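Long-range contacts in KLLA0E08119p (Kluyveromyces lactis, PDB 3VA7), which probably catalyses, as the biotin-dependent urea carboxylase part of a longer enzyme, the ATP-driven carboxylation of urea to urea-1-carboxylate (allophanate): residues H326-M331 / G361-A366; R394-V399 / K415-G420. All blocks are in the same frame, centred on the assembly; numbering follows the deposited sequence.

Contact 1 of 2, residues H326-M331 / G361-A366; sequences HPITEM and GASIEA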
ATOM      1  N   HIS A 326     -19.266  25.198  14.850  1.00 28.34           N
ATOM      2  CA  HIS A 326     -19.397  26.633  14.526  1.00 27.63           C
ATOM      3  C   HIS A 326     -19.520  26.934  13.026  1.00 27.40           C
ATOM      4  O   HIS A 326     -20.105  27.967  12.651  1.00 28.32           O
ATOM      5  CB  HIS A 326     -18.233  27.474  15.122  1.00 27.36           C
ATOM      6  CG  HIS A 326     -16.961  27.387  14.327  1.00 25.72           C
ATOM      7  ND1 HIS A 326     -16.090  26.321  14.436  1.00 25.61           N
ATOM      8  CD2 HIS A 326     -16.427  28.215  13.395  1.00 25.64           C
ATOM      9  CE1 HIS A 326     -15.076  26.494  13.599  1.00 26.30           C
ATOM     10  NE2 HIS A 326     -15.256  27.632  12.953  1.00 27.17           N
ATOM     11  N   PRO A 327     -18.956  26.085  12.157  1.00 27.31           N
ATOM     12  CA  PRO A 327     -19.091  26.459  10.728  1.00 27.89           C
ATOM     13  C   PRO A 327     -20.496  26.523  10.162  1.00 28.22           C
ATOM     14  O   PRO A 327     -20.707  27.272   9.223  1.00 29.05           O
ATOM     15  CB  PRO A 327     -18.305  25.380   9.992  1.00 28.86           C
ATOM     16  CG  PRO A 327     -17.282  24.820  11.034  1.00 26.51           C
ATOM     17  CD  PRO A 327     -18.052  24.928  12.349  1.00 27.69           C
ATOM     18  N   ILE A 328     -21.481  25.830  10.716  1.00 28.63           N
ATOM     19  CA  ILE A 328     -22.811  25.958  10.085  1.00 29.77           C
ATOM     20  C   ILE A 328     -23.389  27.371  10.255  1.00 31.42           C
ATOM     21  O   ILE A 328     -23.982  27.967   9.308  1.00 32.05           O
ATOM     22  CB  ILE A 328     -23.806  24.862  10.492  1.00 29.39           C
ATOM     23  CG1 ILE A 328     -24.065  24.855  11.991  1.00 30.00           C
ATOM     24  CG2 ILE A 328     -23.297  23.503  10.041  1.00 29.13           C
ATOM     25  CD1 ILE A 328     -25.167  23.946  12.376  1.00 29.93           C
ATOM     26  N   THR A 329     -23.166  27.919  11.458  1.00 31.98           N
ATOM     27  CA  THR A 329     -23.472  29.309  11.780  1.00 31.76           C
ATOM     28  C   THR A 329     -22.798  30.264  10.779  1.00 31.28           C
ATOM     29  O   THR A 329     -23.427  31.241  10.277  1.00 31.30           O
ATOM     30  CB  THR A 329     -23.046  29.607  13.259  1.00 32.06           C
ATOM     31  OG1 THR A 329     -23.764  28.728  14.144  1.00 33.86           O
ATOM     32  CG2 THR A 329     -23.349  31.011  13.650  1.00 30.71           C
ATOM     33  N   GLU A 330     -21.534  29.986  10.471  1.00 31.10           N
ATOM     34  CA  GLU A 330     -20.788  30.831   9.497  1.00 31.58           C
ATOM     35  C   GLU A 330     -21.404  30.769   8.069  1.00 31.67           C
ATOM     36  O   GLU A 330     -21.303  31.712   7.294  1.00 30.12           O
ATOM     37  CB  GLU A 330     -19.289  30.482   9.465  1.00 31.18           C
ATOM     38  CG  GLU A 330     -18.548  30.801  10.756  1.00 30.77           C
ATOM     39  CD  GLU A 330     -17.032  30.554  10.695  1.00 33.33           C
ATOM     40  OE1 GLU A 330     -16.563  29.885   9.728  1.00 33.22           O
ATOM     41  OE2 GLU A 330     -16.296  31.046  11.608  1.00 33.59           O
ATOM     42  N   MET A 331     -22.067  29.664   7.748  1.00 31.97           N
ATOM     43  CA  MET A 331     -22.547  29.519   6.407  1.00 33.30           C
ATOM     44  C   MET A 331     -23.756  30.417   6.354  1.00 32.72           C
ATOM     45  O   MET A 331     -23.907  31.200   5.395  1.00 33.45           O
ATOM     46  CB  MET A 331     -22.937  28.060   6.064  1.00 34.36           C
ATOM     47  CG  MET A 331     -21.789  27.090   5.894  1.00 39.14           C
ATOM     48  SD  MET A 331     -20.998  27.212   4.267  1.00 52.06           S
ATOM     49  CE  MET A 331     -19.670  28.299   4.834  1.00 45.57           C
ATOM     50  N   GLY A 361     -30.697  30.977   4.358  1.00 44.73           N
ATOM     51  CA  GLY A 361     -30.737  29.555   4.026  1.00 42.38           C
ATOM     52  C   GLY A 361     -30.616  28.646   5.221  1.00 41.55           C
ATOM     53  O   GLY A 361     -30.941  29.034   6.342  1.00 41.45           O
ATOM     54  N   ALA A 362     -30.151  27.419   4.980  1.00 40.45           N
ATOM     55  CA  ALA A 362     -29.957  26.446   6.048  1.00 40.23           C
ATOM     56  C   ALA A 362     -28.667  25.696   5.781  1.00 40.03           C
ATOM     57  O   ALA A 362     -28.239  25.594   4.631  1.00 41.02           O
ATOM     58  CB  ALA A 362     -31.138  25.466   6.158  1.00 39.78           C
ATOM     59  N   SER A 363     -28.049  25.177   6.840  1.00 38.57           N
ATOM     60  CA  SER A 363     -26.737  24.615   6.688  1.00 37.51           C
ATOM     61  C   SER A 363     -26.564  23.473   7.629  1.00 36.91           C
ATOM     62  O   SER A 363     -27.083  23.506   8.735  1.00 36.97           O
ATOM     63  CB  SER A 363     -25.648  25.673   6.897  1.00 37.77           C
ATOM     64  OG  SER A 363     -24.379  25.089   7.008  1.00 35.97           O
ATOM     65  N   ILE A 364     -25.876  22.434   7.148  1.00 36.18           N
ATOM     66  CA  ILE A 364     -25.650  21.240   7.939  1.00 34.59           C
ATOM     67  C   ILE A 364     -24.239  20.647   7.822  1.00 33.35           C
ATOM     68  O   ILE A 364     -23.544  20.819   6.816  1.00 32.69           O
ATOM     69  CB  ILE A 364     -26.818  20.178   7.862  1.00 35.43           C
ATOM     70  CG1 ILE A 364     -26.233  18.795   7.848  1.00 35.44           C
ATOM     71  CG2 ILE A 364     -27.989  20.426   6.762  1.00 34.21           C
ATOM     72  CD1 ILE A 364     -26.414  18.149   9.172  1.00 40.44           C
ATOM     73  N   GLU A 365     -23.815  20.006   8.901  1.00 32.49           N
ATOM     74  CA  GLU A 365     -22.444  19.552   9.086  1.00 32.68           C
ATOM     75  C   GLU A 365     -22.477  18.082   9.488  1.00 32.81           C
ATOM     76  O   GLU A 365     -23.288  17.697  10.318  1.00 33.54           O
ATOM     77  CB  GLU A 365     -21.736  20.351  10.197  1.00 31.79           C
ATOM     78  CG  GLU A 365     -20.399  19.760  10.560  1.00 33.24           C
ATOM     79  CD  GLU A 365     -19.617  20.569  11.578  1.00 36.20           C
ATOM     80  OE1 GLU A 365     -18.716  21.328  11.156  1.00 36.98           O
ATOM     81  OE2 GLU A 365     -19.872  20.429  12.793  1.00 34.37           O
ATOM     82  N   ALA A 366     -21.602  17.274   8.900  1.00 32.44           N
ATOM     83  CA  ALA A 366     -21.427  15.883   9.308  1.00 32.39           C
ATOM     84  C   ALA A 366     -19.967  15.704   9.715  1.00 32.53           C
ATOM     85  O   ALA A 366     -19.040  16.271   9.093  1.00 32.03           O
ATOM     86  CB  ALA A 366     -21.794  14.912   8.143  1.00 31.36           C
TER

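Contact 2 of 2, residues R394-V399 / K415-G420; sequences RVDTWV and KIIVHG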
ATOM      1  N   ARG A 394     -18.070  23.201   1.877  1.00 28.36           N
ATOM      2  CA  ARG A 394     -16.978  23.645   2.730  1.00 28.08           C
ATOM      3  C   ARG A 394     -16.565  22.404   3.498  1.00 27.82           C
ATOM      4  O   ARG A 394     -17.409  21.713   4.086  1.00 27.09           O
ATOM      5  CB  ARG A 394     -17.418  24.781   3.708  1.00 28.01           C
ATOM      6  CG  ARG A 394     -16.418  24.980   4.864  1.00 27.18           C
ATOM      7  CD  ARG A 394     -16.657  26.197   5.635  1.00 25.96           C
ATOM      8  NE  ARG A 394     -15.959  26.145   6.904  1.00 30.96           N
ATOM      9  CZ  ARG A 394     -16.002  27.124   7.804  1.00 33.81           C
ATOM     10  NH1 ARG A 394     -16.715  28.230   7.561  1.00 35.17           N
ATOM     11  NH2 ARG A 394     -15.334  27.013   8.939  1.00 32.61           N
ATOM     12  N   VAL A 395     -15.273  22.086   3.460  1.00 28.36           N
ATOM     13  CA  VAL A 395     -14.786  20.960   4.290  1.00 28.19           C
ATOM     14  C   VAL A 395     -13.647  21.407   5.146  1.00 27.98           C
ATOM     15  O   VAL A 395     -12.669  21.927   4.663  1.00 27.98           O
ATOM     16  CB  VAL A 395     -14.657  19.541   3.536  1.00 28.36           C
ATOM     17  CG1 VAL A 395     -15.110  19.616   2.057  1.00 26.55           C
ATOM     18  CG2 VAL A 395     -13.305  18.839   3.731  1.00 27.60           C
ATOM     19  N   ASP A 396     -13.826  21.304   6.448  1.00 27.92           N
ATOM     20  CA  ASP A 396     -12.755  21.695   7.334  1.00 27.77           C
ATOM     21  C   ASP A 396     -12.074  20.384   7.669  1.00 27.99           C
ATOM     22  O   ASP A 396     -12.687  19.431   8.215  1.00 28.48           O
ATOM     23  CB  ASP A 396     -13.279  22.457   8.554  1.00 26.98           C
ATOM     24  CG  ASP A 396     -13.975  23.797   8.191  1.00 28.75           C
ATOM     25  OD1 ASP A 396     -13.855  24.373   7.077  1.00 30.82           O
ATOM     26  OD2 ASP A 396     -14.672  24.322   9.056  1.00 29.89           O
ATOM     27  N   THR A 397     -10.831  20.289   7.267  1.00 27.63           N
ATOM     28  CA  THR A 397     -10.124  19.076   7.480  1.00 28.92           C
ATOM     29  C   THR A 397      -8.651  19.409   7.716  1.00 30.15           C
ATOM     30  O   THR A 397      -8.246  20.594   7.716  1.00 30.35           O
ATOM     31  CB  THR A 397     -10.305  18.116   6.252  1.00 29.48           C
ATOM     32  OG1 THR A 397      -9.736  16.822   6.546  1.00 30.30           O
ATOM     33  CG2 THR A 397      -9.670  18.741   4.944  1.00 25.46           C
ATOM     34  N   TRP A 398      -7.855  18.366   7.915  1.00 30.70           N
ATOM     35  CA  TRP A 398      -6.426  18.524   8.087  1.00 31.80           C
ATOM     36  C   TRP A 398      -5.736  17.349   7.400  1.00 32.67           C
ATOM     37  O   TRP A 398      -4.575  17.111   7.638  1.00 32.86           O
ATOM     38  CB  TRP A 398      -6.067  18.562   9.576  1.00 30.98           C
ATOM     39  CG  TRP A 398      -6.418  17.324  10.266  1.00 32.54           C
ATOM     40  CD1 TRP A 398      -7.690  16.893  10.644  1.00 33.84           C
ATOM     41  CD2 TRP A 398      -5.515  16.284  10.645  1.00 33.94           C
ATOM     42  NE1 TRP A 398      -7.604  15.647  11.260  1.00 32.03           N
ATOM     43  CE2 TRP A 398      -6.289  15.255  11.270  1.00 33.54           C
ATOM     44  CE3 TRP A 398      -4.126  16.114  10.518  1.00 33.93           C
ATOM     45  CZ2 TRP A 398      -5.706  14.075  11.752  1.00 38.45           C
ATOM     46  CZ3 TRP A 398      -3.538  14.946  11.002  1.00 37.70           C
ATOM     47  CH2 TRP A 398      -4.323  13.934  11.618  1.00 38.98           C
ATOM     48  N   VAL A 399      -6.455  16.634   6.529  1.00 33.44           N
ATOM     49  CA  VAL A 399      -5.924  15.418   5.918  1.00 33.29           C
ATOM     50  C   VAL A 399      -5.946  15.440   4.382  1.00 34.77           C
ATOM     51  O   VAL A 399      -6.708  16.193   3.748  1.00 35.29           O
ATOM     52  CB  VAL A 399      -6.649  14.186   6.447  1.00 33.57           C
ATOM     53  CG1 VAL A 399      -6.693  14.231   7.996  1.00 31.33           C
ATOM     54  CG2 VAL A 399      -8.038  14.049   5.814  1.00 29.31           C
ATOM     55  N   LYS A 415     -14.765  17.774   8.541  1.00 30.72           N
ATOM     56  CA  LYS A 415     -16.107  18.190   8.830  1.00 30.26           C
ATOM     57  C   LYS A 415     -16.609  18.659   7.485  1.00 30.42           C
ATOM     58  O   LYS A 415     -15.962  19.491   6.810  1.00 31.09           O
ATOM     59  CB  LYS A 415     -16.134  19.301   9.850  1.00 29.63           C
ATOM     60  CG  LYS A 415     -15.728  18.839  11.195  1.00 31.01           C
ATOM     61  CD  LYS A 415     -15.939  19.937  12.229  1.00 35.28           C
ATOM     62  CE  LYS A 415     -14.935  21.062  12.062  1.00 32.96           C
ATOM     63  NZ  LYS A 415     -15.307  22.279  12.783  1.00 33.34           N
ATOM     64  N   ILE A 416     -17.728  18.068   7.082  1.00 29.95           N
ATOM     65  CA  ILE A 416     -18.300  18.271   5.778  1.00 30.62           C
ATOM     66  C   ILE A 416     -19.522  19.154   5.937  1.00 30.49           C
ATOM     67  O   ILE A 416     -20.498  18.750   6.562  1.00 30.71           O
ATOM     68  CB  ILE A 416     -18.628  16.910   5.139  1.00 30.47           C
ATOM     69  CG1 ILE A 416     -17.310  16.178   4.892  1.00 31.63           C
ATOM     70  CG2 ILE A 416     -19.343  17.078   3.804  1.00 30.56           C
ATOM     71  CD1 ILE A 416     -17.365  14.728   5.190  1.00 34.67           C
ATOM     72  N   ILE A 417     -19.421  20.358   5.398  1.00 29.74           N
ATOM     73  CA  ILE A 417     -20.420  21.408   5.579  1.00 30.23           C
ATOM     74  C   ILE A 417     -21.081  21.950   4.264  1.00 30.74           C
ATOM     75  O   ILE A 417     -20.422  22.468   3.325  1.00 29.49           O
ATOM     76  CB  ILE A 417     -19.811  22.559   6.369  1.00 30.13           C
ATOM     77  CG1 ILE A 417     -19.124  21.975   7.609  1.00 31.61           C
ATOM     78  CG2 ILE A 417     -20.840  23.634   6.724  1.00 27.64           C
ATOM     79  CD1 ILE A 417     -17.743  22.594   7.833  1.00 29.38           C
ATOM     80  N   VAL A 418     -22.400  21.901   4.287  1.00 30.87           N
ATOM     81  CA  VAL A 418     -23.231  22.164   3.139  1.00 32.91           C
ATOM     82  C   VAL A 418     -24.220  23.343   3.437  1.00 34.01           C
ATOM     83  O   VAL A 418     -24.656  23.512   4.583  1.00 34.64           O
ATOM     84  CB  VAL A 418     -23.916  20.824   2.851  1.00 32.68           C
ATOM     85  CG1 VAL A 418     -25.405  20.895   2.908  1.00 32.11           C
ATOM     86  CG2 VAL A 418     -23.351  20.220   1.612  1.00 33.61           C
ATOM     87  N   HIS A 419     -24.521  24.168   2.436  1.00 34.75           N
ATOM     88  CA  HIS A 419     -25.330  25.409   2.607  1.00 35.87           C
ATOM     89  C   HIS A 419     -26.393  25.357   1.552  1.00 37.63           C
ATOM     90  O   HIS A 419     -26.080  25.436   0.344  1.00 38.23           O
ATOM     91  CB  HIS A 419     -24.524  26.688   2.336  1.00 34.56           C
ATOM     92  CG  HIS A 419     -25.247  27.947   2.726  1.00 36.11           C
ATOM     93  ND1 HIS A 419     -24.877  29.209   2.270  1.00 35.35           N
ATOM     94  CD2 HIS A 419     -26.323  28.137   3.539  1.00 31.93           C
ATOM     95  CE1 HIS A 419     -25.689  30.112   2.798  1.00 32.46           C
ATOM     96  NE2 HIS A 419     -26.578  29.485   3.562  1.00 30.24           N
ATOM     97  N   GLY A 420     -27.635  25.196   1.985  1.00 38.64           N
ATOM     98  CA  GLY A 420     -28.756  25.153   1.056  1.00 40.69           C
ATOM     99  C   GLY A 420     -29.762  26.266   1.291  1.00 41.94           C
ATOM    100  O   GLY A 420     -29.713  26.967   2.325  1.00 42.12           O
TER
HETATM  101  O   HOH W   1     -13.561  24.257  11.857  1.00 18.11           O

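Contact 1 of 2, residues H326-M331 / G361-A366
Ser363 OG sits beneath the helix, with Ile328 and Met331 closing round it, and its hydrogen bond goes to the carbonyl oxygen of Val418 on the next strand of the sheet. Met331 CB lies 3.4 Å from Ser363 OG, with Met331 CG close behind, and Ile328 CB comes within 3.5 Å of Ser363 OG. The serine's CB also touches Met331 CB and the carbonyl oxygen of Ile328.

Ile328 supplies most of the apolar contact from the helix. Its CG2 branch lies 3.5 Å from Glu365 CB, the two side chains meeting at about a right angle, and reaches down to the backbone carbon of Ile364 as well. With CG1 set between N and C (chi1 60°), CG2 comes beside the backbone nitrogen and meets the strand, while CD1 runs out near Ser363 O; Ile328 also touches Thr270 of strand 264-270. Glu365 extends from the strand until Glu365 OE1 comes 3.8 Å from Pro327 CG, a carboxylate oxygen against a ring carbon. That same oxygen has a weak, long ion pair with Lys415. Met331 bends at chi2 and chi3, so its sulfur end turns away from strand 362-366.

Helix 326-331 thus lies nearly antiparallel along strand 362-366 (157°), their axes 7.4 Å apart, on the face of the antiparallel sheet that carries Ser363 and Glu365, in the biotin carboxylase part of the chain. What passes between the segments is van der Waals contact. The serine spends its hydroxyl on the sheet, which leaves the hydrocarbon of Ile328 and Met331 to lie over a polar group already satisfied within the fold, while Pro327 rests against the end of Glu365.

Contact 2 of 2, residues R394-V399 / K415-G420
Arg394 leaves its strand beside Ile417, the two side chains pointing the same way. Its CB lies 3.8 Å from Ile417 O, and Arg394 CG meets Ile417 CD1 at 4.0 Å. With CG opposite the backbone nitrogen (chi1 164°), the chain stays extended through CD to NE, where the same Ile417 CD1 methyl lies obliquely to the guanidinium, 4.1 Å from Arg394 NE. The group grips Asp396 side-on: Arg394 NE donates to Asp396 OD1 at 2.8 Å, and Arg394 NH2 donates to Asp396 OD2 at 2.8 Å, both on the syn side of the carboxylate. At the tip, NH1 forms a salt bridge with Glu330 of the helix above. With an alanine here the guanidinium is gone, and Asp396 and Glu330 would probably lose the cation they share.

Asp396 OD2 also accepts from a water, which in turn takes a hydrogen bond from Lys415 NZ; that ammonium donates to Val324 O too. Beneath this polar row the strands pair antiparallel, Arg394 with Ile417 and Asp396 with Lys415 as hydrogen-bonded pairs; Ile417 N reaches Arg394 O at 2.8 Å. Val395 and Ile416, the non-hydrogen-bonded pair between them, face the other side of the sheet.

In this biotin carboxylase C-terminal region, side-by-side bonds and a water bridge hold the aspartate beneath helix 326-333, probably limiting how its carboxylate can turn.

Contact 1 closes before contact 2 opens along the chain, yet their centres lie only about 9 Å apart. Both belong to the biotin carboxylase part and share one antiparallel sheet: strand 412-420 runs between 362-372 and 394-397, pairing with each. At one end of that seam, Ala362 N and Gly420 O stand 2.7 Å apart in a probable hydrogen bond. Helix 326-333 packs on side chains from all three strands, Pro327 alone touching Asp396, Lys415 and Ile417. Contact 1 therefore sets the helix on the sheet, and contact 2 adds the strand whose arginine ties back to it, so the helix and three neighbouring strands form one packed unit.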